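Hypothetical protein Atu2299 (Agrobacterium tumefaciens, PDB 2HLY) is of unknown function, but belongs to the DUF2026 family, which is grouped with the papain-like (clan CA) peptidases. Local coordinates at residues 59-64 with 87-92. Sequence-based numbering, arbitrary orientation.
Sequences GLAAYN and NFHCWV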
loop_
_atom_site.group_PDB
_atom_site.type_symbol
_atom_site.label_atom_id
_atom_site.label_comp_id
_atom_site.label_asym_id
_atom_site.label_seq_id
_atom_site.Cartn_x
_atom_site.Cartn_y
_atom_site.Cartn_z
ATOM N N GLY A 59 -9.384 7.356 3.257
ATOM C CA GLY A 59 -10.806 7.671 3.276
ATOM C C GLY A 59 -11.532 6.544 2.584
ATOM O O GLY A 59 -11.352 5.368 2.931
ATOM N N LEU A 60 -12.348 6.920 1.606
ATOM C CA LEU A 60 -13.112 5.956 0.811
ATOM C C LEU A 60 -12.323 5.639 -0.462
ATOM O O LEU A 60 -11.802 6.548 -1.117
ATOM C CB LEU A 60 -14.488 6.546 0.458
ATOM C CG LEU A 60 -15.419 5.648 -0.346
ATOM C CD1 LEU A 60 -16.876 5.903 0.040
ATOM C CD2 LEU A 60 -15.190 5.800 -1.863
ATOM N N ALA A 61 -12.222 4.354 -0.804
ATOM C CA ALA A 61 -11.510 3.956 -2.030
ATOM C C ALA A 61 -12.275 2.843 -2.727
ATOM O O ALA A 61 -12.860 1.976 -2.069
ATOM C CB ALA A 61 -10.089 3.507 -1.728
ATOM N N ALA A 62 -12.285 2.886 -4.053
ATOM C CA ALA A 62 -12.953 1.845 -4.841
ATOM C C ALA A 62 -12.154 1.581 -6.094
ATOM O O ALA A 62 -11.602 2.511 -6.669
ATOM C CB ALA A 62 -14.352 2.273 -5.207
ATOM N N TYR A 63 -12.105 0.318 -6.510
ATOM C CA TYR A 63 -11.334 -0.082 -7.683
ATOM C C TYR A 63 -12.148 -1.035 -8.532
ATOM O O TYR A 63 -12.843 -1.897 -7.986
ATOM C CB TYR A 63 -10.110 -0.876 -7.239
ATOM C CG TYR A 63 -9.107 -0.099 -6.444
ATOM C CD1 TYR A 63 -8.191 0.731 -7.100
ATOM C CD2 TYR A 63 -9.031 -0.229 -5.045
ATOM C CE1 TYR A 63 -7.238 1.452 -6.383
ATOM C CE2 TYR A 63 -8.075 0.498 -4.314
ATOM C CZ TYR A 63 -7.185 1.326 -4.999
ATOM O OH TYR A 63 -6.224 2.046 -4.319
ATOM N N ASN A 64 -12.051 -0.909 -9.852
ATOM C CA ASN A 64 -12.523 -1.984 -10.706
ATOM C C ASN A 64 -11.313 -2.850 -11.016
ATOM O O ASN A 64 -10.383 -2.397 -11.675
ATOM C CB ASN A 64 -13.151 -1.447 -12.000
ATOM C CG ASN A 64 -13.552 -2.570 -12.951
ATOM O OD1 ASN A 64 -12.875 -3.607 -13.028
ATOM N ND2 ASN A 64 -14.655 -2.379 -13.671
ATOM N N ASN A 87 -13.166 -1.084 7.073
ATOM C CA ASN A 87 -13.311 -0.723 5.642
ATOM C C ASN A 87 -12.617 0.580 5.243
ATOM O O ASN A 87 -12.598 0.925 4.061
ATOM C CB ASN A 87 -14.783 -0.659 5.208
ATOM C CG ASN A 87 -15.445 -2.015 5.185
ATOM O OD1 ASN A 87 -14.812 -3.025 4.867
ATOM N ND2 ASN A 87 -16.729 -2.048 5.512
ATOM N N PHE A 88 -12.089 1.307 6.222
ATOM C CA PHE A 88 -11.245 2.472 5.944
ATOM C C PHE A 88 -10.021 2.016 5.145
ATOM O O PHE A 88 -9.469 0.942 5.402
ATOM C CB PHE A 88 -10.787 3.105 7.249
ATOM C CG PHE A 88 -10.166 4.453 7.072
ATOM C CD1 PHE A 88 -10.979 5.570 6.953
ATOM C CD2 PHE A 88 -8.785 4.604 7.032
ATOM C CE1 PHE A 88 -10.432 6.826 6.792
ATOM C CE2 PHE A 88 -8.225 5.876 6.868
ATOM C CZ PHE A 88 -9.061 6.973 6.737
ATOM N N HIS A 89 -9.604 2.829 4.178
ATOM C CA HIS A 89 -8.473 2.458 3.331
ATOM C C HIS A 89 -7.534 3.628 3.061
ATOM O O HIS A 89 -7.987 4.762 2.930
ATOM C CB HIS A 89 -8.982 1.876 2.014
ATOM C CG HIS A 89 -7.922 1.198 1.208
ATOM N ND1 HIS A 89 -7.379 -0.013 1.581
ATOM C CD2 HIS A 89 -7.303 1.556 0.058
ATOM C CE1 HIS A 89 -6.471 -0.377 0.688
ATOM N NE2 HIS A 89 -6.410 0.558 -0.246
ATOM N N CYS A 90 -6.227 3.344 3.010
ATOM C CA CYS A 90 -5.211 4.358 2.714
ATOM C C CYS A 90 -4.510 4.045 1.409
ATOM O O CYS A 90 -4.403 2.870 1.025
ATOM C CB CYS A 90 -4.149 4.389 3.810
ATOM S SG CYS A 90 -4.781 4.930 5.396
ATOM N N TRP A 91 -3.986 5.086 0.782
ATOM C CA TRP A 91 -3.193 4.959 -0.455
ATOM C C TRP A 91 -2.082 6.016 -0.421
ATOM O O TRP A 91 -1.949 6.755 0.564
ATOM C CB TRP A 91 -4.090 5.149 -1.675
ATOM C CG TRP A 91 -4.769 6.471 -1.711
ATOM C CD1 TRP A 91 -4.328 7.613 -2.313
ATOM C CD2 TRP A 91 -6.033 6.796 -1.111
ATOM N NE1 TRP A 91 -5.233 8.628 -2.130
ATOM C CE2 TRP A 91 -6.288 8.155 -1.390
ATOM C CE3 TRP A 91 -6.974 6.063 -0.379
ATOM C CZ2 TRP A 91 -7.451 8.804 -0.957
ATOM C CZ3 TRP A 91 -8.127 6.709 0.065
ATOM C CH2 TRP A 91 -8.361 8.062 -0.239
ATOM N N VAL A 92 -1.285 6.096 -1.489
ATOM C CA VAL A 92 -0.226 7.100 -1.567
ATOM C C VAL A 92 -0.474 7.979 -2.782
ATOM O O VAL A 92 -0.900 7.483 -3.831
ATOM C CB VAL A 92 1.159 6.432 -1.696
ATOM C CG1 VAL A 92 2.252 7.486 -1.823
ATOM C CG2 VAL A 92 1.422 5.592 -0.467
#
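W91 holds CG between its backbone N and carbonyl carbon (chi1 59°), and this turns the indole back against G59. F88 instead sets CG anti to N (chi1 -168°), which brings its ring to G59, with CZ 3.5 Å from G59 N and G59 O lying over one ring face. From W91, CZ3 also comes within 3.5 Å of G59 N. G59 and H89 form an antiparallel hydrogen-bonded pair. G59 N donates to H89 O at 3.0 Å. The return bond, H89 N to G59 O, is weak at 3.3 Å. The chain turns a corner at G59, so strand 60-64 leaves at 75° to strand 89-92 and joins another sheet. Beyond the corner, A61 CB packs obliquely on H89 CD2 at 3.8 Å and on W91 CZ3. Y63 OH approaches the imidazole edge near H89 NE2 without bonding to it. NE2 is hydrogen-bonded to D100, Y63 OH to Y142, and W91 NE1 to E93. The corner thus joins two sheets in the buried interior. The H89–D100 pair resembles the His-Asp pairing of clan CA peptidases, but a catalytic role is unproven.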